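Cytochrome c-552 (PDB 1H1O) carries electrons in the periplasm as a high-potential cytochrome c4 with two covalently bound c-type hemes. Local coordinates at residues A[57-62]-A[144-149]; A[21-26]-A[84-89]. One frame throughout, in Å; residues are numbered along the deposited sequence.

Contact 1 of 2, residues A[57-62]-A[144-149]. With HEM (protoporphyrin IX containing Fe), chain D.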
loop_
_atom_site.group_PDB
_atom_site.type_symbol
_atom_site.label_atom_id
_atom_site.label_comp_id
_atom_site.label_asym_id
_atom_site.label_seq_id
_atom_site.Cartn_x
_atom_site.Cartn_y
_atom_site.Cartn_z
ATOM N N ASP A 57 -11.684 -5.877 -0.166
ATOM C CA ASP A 57 -11.468 -5.774 1.270
ATOM C C ASP A 57 -12.387 -4.651 1.766
ATOM O O ASP A 57 -12.717 -3.737 1.020
ATOM C CB ASP A 57 -10.006 -5.455 1.587
ATOM C CG ASP A 57 -9.471 -4.304 0.768
ATOM O OD1 ASP A 57 -9.847 -3.144 1.029
ATOM O OD2 ASP A 57 -8.672 -4.570 -0.145
ATOM N N GLN A 58 -12.796 -4.736 3.023
ATOM C CA GLN A 58 -13.701 -3.763 3.630
ATOM C C GLN A 58 -13.515 -2.288 3.289
ATOM O O GLN A 58 -14.425 -1.676 2.748
ATOM C CB GLN A 58 -13.675 -3.911 5.141
ATOM C CG GLN A 58 -14.858 -3.278 5.813
ATOM C CD GLN A 58 -14.727 -3.317 7.306
ATOM O OE1 GLN A 58 -14.132 -2.423 7.904
ATOM N NE2 GLN A 58 -15.260 -4.363 7.921
ATOM N N ASN A 59 -12.359 -1.709 3.614
ATOM C CA ASN A 59 -12.139 -0.295 3.325
ATOM C C ASN A 59 -12.245 0.012 1.848
ATOM O O ASN A 59 -12.664 1.116 1.454
ATOM C CB ASN A 59 -10.779 0.176 3.858
ATOM C CG ASN A 59 -10.739 0.227 5.374
ATOM O OD1 ASN A 59 -11.775 0.111 6.030
ATOM N ND2 ASN A 59 -9.549 0.401 5.939
ATOM N N GLY A 60 -11.876 -0.962 1.024
ATOM C CA GLY A 60 -11.939 -0.771 -0.415
ATOM C C GLY A 60 -13.376 -0.677 -0.881
ATOM O O GLY A 60 -13.722 0.160 -1.718
ATOM N N GLU A 61 -14.222 -1.543 -0.336
ATOM C CA GLU A 61 -15.622 -1.532 -0.712
ATOM C C GLU A 61 -16.247 -0.207 -0.287
ATOM O O GLU A 61 -16.875 0.490 -1.090
ATOM C CB GLU A 61 -16.357 -2.686 -0.037
ATOM C CG GLU A 61 -17.815 -2.798 -0.441
ATOM C CD GLU A 61 -18.493 -4.012 0.174
ATOM O OE1 GLU A 61 -17.765 -4.965 0.531
ATOM O OE2 GLU A 61 -19.741 -4.031 0.291
ATOM N N ILE A 62 -16.021 0.150 0.973
ATOM C CA ILE A 62 -16.585 1.366 1.550
ATOM C C ILE A 62 -16.092 2.687 0.982
ATOM O O ILE A 62 -16.899 3.543 0.641
ATOM C CB ILE A 62 -16.365 1.405 3.074
ATOM C CG1 ILE A 62 -16.957 0.150 3.716
ATOM C CG2 ILE A 62 -17.004 2.654 3.660
ATOM C CD1 ILE A 62 -16.644 0.032 5.184
ATOM N N ILE A 144 -0.361 -0.107 6.000
ATOM C CA ILE A 144 0.394 -1.322 5.733
ATOM C C ILE A 144 -0.152 -2.473 6.578
ATOM O O ILE A 144 -0.478 -3.551 6.063
ATOM C CB ILE A 144 1.880 -1.102 6.039
ATOM C CG1 ILE A 144 2.448 -0.108 5.032
ATOM C CG2 ILE A 144 2.635 -2.441 6.015
ATOM C CD1 ILE A 144 3.863 0.257 5.276
ATOM N N ILE A 145 -0.269 -2.227 7.877
ATOM C CA ILE A 145 -0.793 -3.228 8.804
ATOM C C ILE A 145 -2.173 -3.681 8.354
ATOM O O ILE A 145 -2.492 -4.870 8.381
ATOM C CB ILE A 145 -0.915 -2.656 10.217
ATOM C CG1 ILE A 145 0.475 -2.253 10.718
ATOM C CG2 ILE A 145 -1.593 -3.680 11.140
ATOM C CD1 ILE A 145 0.480 -1.651 12.100
ATOM N N GLN A 146 -2.991 -2.729 7.931
ATOM C CA GLN A 146 -4.342 -3.050 7.488
ATOM C C GLN A 146 -4.329 -3.942 6.259
ATOM O O GLN A 146 -5.122 -4.868 6.142
ATOM C CB GLN A 146 -5.126 -1.782 7.165
ATOM C CG GLN A 146 -6.552 -2.077 6.716
ATOM C CD GLN A 146 -7.300 -2.913 7.751
ATOM O OE1 GLN A 146 -7.319 -4.151 7.691
ATOM N NE2 GLN A 146 -7.901 -2.237 8.718
ATOM N N GLN A 147 -3.444 -3.649 5.322
ATOM C CA GLN A 147 -3.394 -4.465 4.127
ATOM C C GLN A 147 -2.821 -5.854 4.445
ATOM O O GLN A 147 -3.284 -6.845 3.916
ATOM C CB GLN A 147 -2.596 -3.749 3.046
ATOM C CG GLN A 147 -3.198 -2.384 2.713
ATOM C CD GLN A 147 -4.675 -2.491 2.404
ATOM O OE1 GLN A 147 -5.496 -1.699 2.896
ATOM N NE2 GLN A 147 -5.030 -3.477 1.595
ATOM N N LEU A 148 -1.833 -5.928 5.327
ATOM C CA LEU A 148 -1.281 -7.218 5.671
ATOM C C LEU A 148 -2.379 -8.036 6.351
ATOM O O LEU A 148 -2.472 -9.247 6.177
ATOM C CB LEU A 148 -0.060 -7.046 6.576
ATOM C CG LEU A 148 1.143 -6.527 5.786
ATOM C CD1 LEU A 148 2.324 -6.307 6.725
ATOM C CD2 LEU A 148 1.483 -7.535 4.674
ATOM N N THR A 149 -3.229 -7.359 7.110
ATOM C CA THR A 149 -4.328 -8.030 7.786
ATOM C C THR A 149 -5.300 -8.579 6.734
ATOM O O THR A 149 -5.751 -9.726 6.821
ATOM C CB THR A 149 -5.056 -7.050 8.702
ATOM O OG1 THR A 149 -4.117 -6.520 9.643
ATOM C CG2 THR A 149 -6.188 -7.750 9.464
HETATM C CHA HEM D . -7.040 3.328 -1.646
HETATM C CHB HEM D . -7.078 5.824 -5.747
HETATM C CHC HEM D . -10.498 8.690 -3.924
HETATM C CHD HEM D . -10.385 6.296 0.182
HETATM C C1A HEM D . -6.735 3.748 -2.942
HETATM C C2A HEM D . -5.786 3.114 -3.834
HETATM C C3A HEM D . -5.794 3.826 -4.996
HETATM C C4A HEM D . -6.757 4.888 -4.794
HETATM C CMA HEM D . -5.010 3.612 -6.267
HETATM C CAA HEM D . -4.965 1.891 -3.504
HETATM C CBA HEM D . -3.554 2.241 -2.980
HETATM C CGA HEM D . -2.752 1.130 -2.626
HETATM O O1A HEM D . -1.657 1.417 -2.024
HETATM O O2A HEM D . -3.058 -0.057 -2.859
HETATM C C1B HEM D . -8.020 6.823 -5.597
HETATM C C2B HEM D . -8.352 7.753 -6.650
HETATM C C3B HEM D . -9.340 8.549 -6.153
HETATM C C4B HEM D . -9.572 8.115 -4.785
HETATM C CMB HEM D . -7.694 7.749 -8.018
HETATM C CAB HEM D . -10.098 9.667 -6.823
HETATM C CBB HEM D . -10.915 9.240 -8.074
HETATM C C1C HEM D . -10.762 8.304 -2.645
HETATM C C2C HEM D . -11.739 8.924 -1.783
HETATM C C3C HEM D . -11.697 8.220 -0.623
HETATM C C4C HEM D . -10.709 7.213 -0.780
HETATM C CMC HEM D . -12.586 10.096 -2.199
HETATM C CAC HEM D . -12.527 8.394 0.660
HETATM C CBC HEM D . -14.065 8.322 0.423
HETATM C C1D HEM D . -9.456 5.274 0.055
HETATM C C2D HEM D . -9.187 4.307 1.102
HETATM C C3D HEM D . -8.276 3.468 0.575
HETATM C C4D HEM D . -7.961 3.939 -0.773
HETATM C CMD HEM D . -9.863 4.303 2.453
HETATM C CAD HEM D . -7.669 2.243 1.169
HETATM C CBD HEM D . -8.837 1.134 1.024
HETATM C CGD HEM D . -8.444 -0.211 1.029
HETATM O O1D HEM D . -7.842 -0.658 2.024
HETATM O O2D HEM D . -8.725 -0.989 0.072
HETATM N NA HEM D . -7.315 4.823 -3.535
HETATM N NB HEM D . -8.768 7.049 -4.457
HETATM N NC HEM D . -10.133 7.252 -2.006
HETATM N ND HEM D . -8.703 5.037 -1.066
HETATM FE FE HEM D . -8.716 6.061 -2.743
HETATM O O HOH W 1 -9.375 -0.081 9.252
#
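Asn59 and Gln146 meet across the interface between the two heme domains, where a heme propionate lies between helices 58-63 and 141-153. From Asn59, CB packs against the propionate, 3.6 Å from heme O1D. The amide then turns to the other helix, with CG anti to the carbonyl carbon (chi1 -70°), and ND2 lies 4.0 Å from Gln146 CG. The two amide planes stand nearly perpendicular, 80° apart, and a water joins them through weak bonds, accepting from Asn59 ND2 and, at 2.7 Å, from Gln146 NE2.

At the other oxygen of the same propionate, Asp57 has two roles. It is the N-cap of helix 58-63: its OD1 accepts from Gly60 N at 3.0 Å, while the same oxygen sits 2.6 Å from heme O2D. An approach this short suggests that one of the two acids is protonated. The side chain of Gln147 crosses that of Asp57 at about a right angle, its bent chain bringing the terminal amide beside the propionate.

The backbone N of Asn59 donates to the hydroxyl of Tyr150, from helix 141-153. Farther back, Ile144 and Leu148 face the second heme and helix 170-182, which places helix 141-153 between that layer and helix 58-63.

Contact 2 of 2, residues A[21-26]-A[84-89]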
loop_
_atom_site.group_PDB
_atom_site.type_symbol
_atom_site.label_atom_id
_atom_site.label_comp_id
_atom_site.label_asym_id
_atom_site.label_seq_id
_atom_site.Cartn_x
_atom_site.Cartn_y
_atom_site.Cartn_z
ATOM N N GLY A 21 -5.259 13.213 0.774
ATOM C CA GLY A 21 -4.436 14.342 1.113
ATOM C C GLY A 21 -3.892 15.042 -0.101
ATOM O O GLY A 21 -4.200 14.702 -1.245
ATOM N N MET A 22 -3.042 16.014 0.174
ATOM C CA MET A 22 -2.459 16.843 -0.852
ATOM C C MET A 22 -1.021 17.150 -0.471
ATOM O O MET A 22 -0.626 16.957 0.675
ATOM C CB MET A 22 -3.315 18.102 -0.925
ATOM C CG MET A 22 -2.803 19.254 -1.720
ATOM S SD MET A 22 -3.915 20.607 -1.306
ATOM C CE MET A 22 -3.313 21.009 0.365
ATOM N N THR A 23 -0.246 17.623 -1.440
ATOM C CA THR A 23 1.157 17.952 -1.225
ATOM C C THR A 23 1.521 18.359 0.205
ATOM O O THR A 23 2.553 17.930 0.722
ATOM C CB THR A 23 1.612 19.070 -2.190
ATOM O OG1 THR A 23 1.566 18.582 -3.537
ATOM C CG2 THR A 23 3.036 19.523 -1.860
ATOM N N GLY A 24 0.684 19.174 0.842
ATOM C CA GLY A 24 0.971 19.603 2.203
ATOM C C GLY A 24 0.175 18.895 3.292
ATOM O O GLY A 24 0.445 19.060 4.482
ATOM N N ARG A 25 -0.813 18.100 2.898
ATOM C CA ARG A 25 -1.625 17.385 3.876
ATOM C C ARG A 25 -1.622 15.873 3.637
ATOM O O ARG A 25 -1.880 15.408 2.531
ATOM C CB ARG A 25 -3.065 17.909 3.848
ATOM C CG ARG A 25 -3.941 17.346 4.955
ATOM C CD ARG A 25 -5.363 17.891 4.905
ATOM N NE ARG A 25 -6.177 17.246 3.881
ATOM C CZ ARG A 25 -6.075 17.474 2.574
ATOM N NH1 ARG A 25 -5.190 18.345 2.107
ATOM N NH2 ARG A 25 -6.863 16.823 1.733
ATOM N N ASP A 26 -1.333 15.113 4.688
ATOM C CA ASP A 26 -1.295 13.655 4.612
ATOM C C ASP A 26 -2.692 13.157 4.208
ATOM O O ASP A 26 -3.564 13.960 3.863
ATOM C CB ASP A 26 -0.896 13.096 5.985
ATOM C CG ASP A 26 -0.362 11.666 5.915
ATOM O OD1 ASP A 26 -0.250 11.123 4.798
ATOM O OD2 ASP A 26 -0.053 11.093 6.981
ATOM N N ASN A 84 1.463 9.018 -9.572
ATOM C CA ASN A 84 2.779 8.414 -9.745
ATOM C C ASN A 84 3.832 9.509 -9.842
ATOM O O ASN A 84 4.942 9.355 -9.340
ATOM C CB ASN A 84 2.812 7.544 -11.013
ATOM C CG ASN A 84 4.227 7.044 -11.358
ATOM O OD1 ASN A 84 4.908 6.435 -10.528
ATOM N ND2 ASN A 84 4.661 7.296 -12.591
ATOM N N ALA A 85 3.465 10.621 -10.476
ATOM C CA ALA A 85 4.375 11.750 -10.650
ATOM C C ALA A 85 4.429 12.692 -9.453
ATOM O O ALA A 85 5.403 13.417 -9.290
ATOM C CB ALA A 85 3.999 12.531 -11.907
ATOM N N GLN A 86 3.391 12.684 -8.620
ATOM C CA GLN A 86 3.345 13.560 -7.448
ATOM C C GLN A 86 4.656 13.653 -6.702
ATOM O O GLN A 86 5.379 12.669 -6.574
ATOM C CB GLN A 86 2.296 13.095 -6.444
ATOM C CG GLN A 86 0.906 13.647 -6.641
ATOM C CD GLN A 86 0.160 13.771 -5.313
ATOM O OE1 GLN A 86 0.191 14.821 -4.667
ATOM N NE2 GLN A 86 -0.492 12.693 -4.891
ATOM N N LYS A 87 4.946 14.843 -6.198
ATOM C CA LYS A 87 6.153 15.087 -5.425
ATOM C C LYS A 87 5.742 15.928 -4.220
ATOM O O LYS A 87 4.912 16.825 -4.343
ATOM C CB LYS A 87 7.186 15.852 -6.255
ATOM C CG LYS A 87 7.620 15.152 -7.529
ATOM C CD LYS A 87 8.375 13.870 -7.261
ATOM C CE LYS A 87 8.759 13.219 -8.578
ATOM N NZ LYS A 87 9.385 11.891 -8.374
ATOM N N PRO A 88 6.316 15.643 -3.039
ATOM C CA PRO A 88 7.308 14.582 -2.832
ATOM C C PRO A 88 6.609 13.230 -2.757
ATOM O O PRO A 88 5.490 13.137 -2.245
ATOM C CB PRO A 88 7.941 14.946 -1.482
ATOM C CG PRO A 88 7.449 16.355 -1.180
ATOM C CD PRO A 88 6.090 16.390 -1.792
ATOM N N PRO A 89 7.248 12.168 -3.285
ATOM C CA PRO A 89 6.640 10.833 -3.236
ATOM C C PRO A 89 6.308 10.517 -1.781
ATOM O O PRO A 89 6.876 11.129 -0.881
ATOM C CB PRO A 89 7.730 9.928 -3.806
ATOM C CG PRO A 89 9.013 10.712 -3.557
ATOM C CD PRO A 89 8.581 12.112 -3.904
#
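Thr23 faces Lys87 and Pro88 where the loop after the first heme-binding helix, 17-20, passes the chain leaving helix 73-85. Its two branches are set by one torsion. With chi1 at -66°, OG1 lies anti to the carbonyl carbon and CG2 anti to the backbone N. The hydroxyl oxygen approaches Lys87 O to 3.9 Å and Gln86 OE1 to 4.2 Å, while the methyl reaches 4.4 Å from Pro88 CD at the border of the proline ring.

Gln86, the first residue to leave the helical conformation after helix 73-85, directs its CB toward the loop. Beyond CG the chain runs extended (chi2 -150°), carrying the terminal amide toward the loop so that OE1 is the atom nearest Thr23, and the two side chains pass at a slant. The same glutamine also rests on Met17 of helix 17-20. Lys87 behaves differently: its CB points away from the loop, and it is the backbone carbonyl that faces Thr23. The peptide bond between Lys87 and Pro88 is cis, bending the chain just where it passes the threonine.

On the loop side, a type I beta turn from Met22 to Arg25 holds Thr23 at its second position, closed by Arg25 N to Met22 O at 2.5 Å; Met22 N in turn donates to Arg25 O. Farther along the loop, Asp26 makes a salt bridge with Arg34.

The chemistry is thus that of a loose surface contact: a hydroxyl near two oxygens at distances beyond ordinary hydrogen bonding, and one methyl beside a proline ring, so the two segments lie side by side with neither a close polar pair nor tight packing between them.

From the N terminus, the chain first passes residues 21-26, just after the first heme-attachment helix, and then 57-62 before reaching 84-89, where contact 2 closes a loop within the first cytochrome c domain. Contact 1 closes later, at 144-149 in the second domain, so the two loops cross: 57-62 lies inside the loop of contact 2, and 84-89 inside that of contact 1. Contact 2 ties the end of helix 73-85 to the loop behind helix 17-20, at the surface, whereas contact 1 joins the two domains in the buried interior beside a heme propionate. Their centres are 21 Å apart and they do not touch.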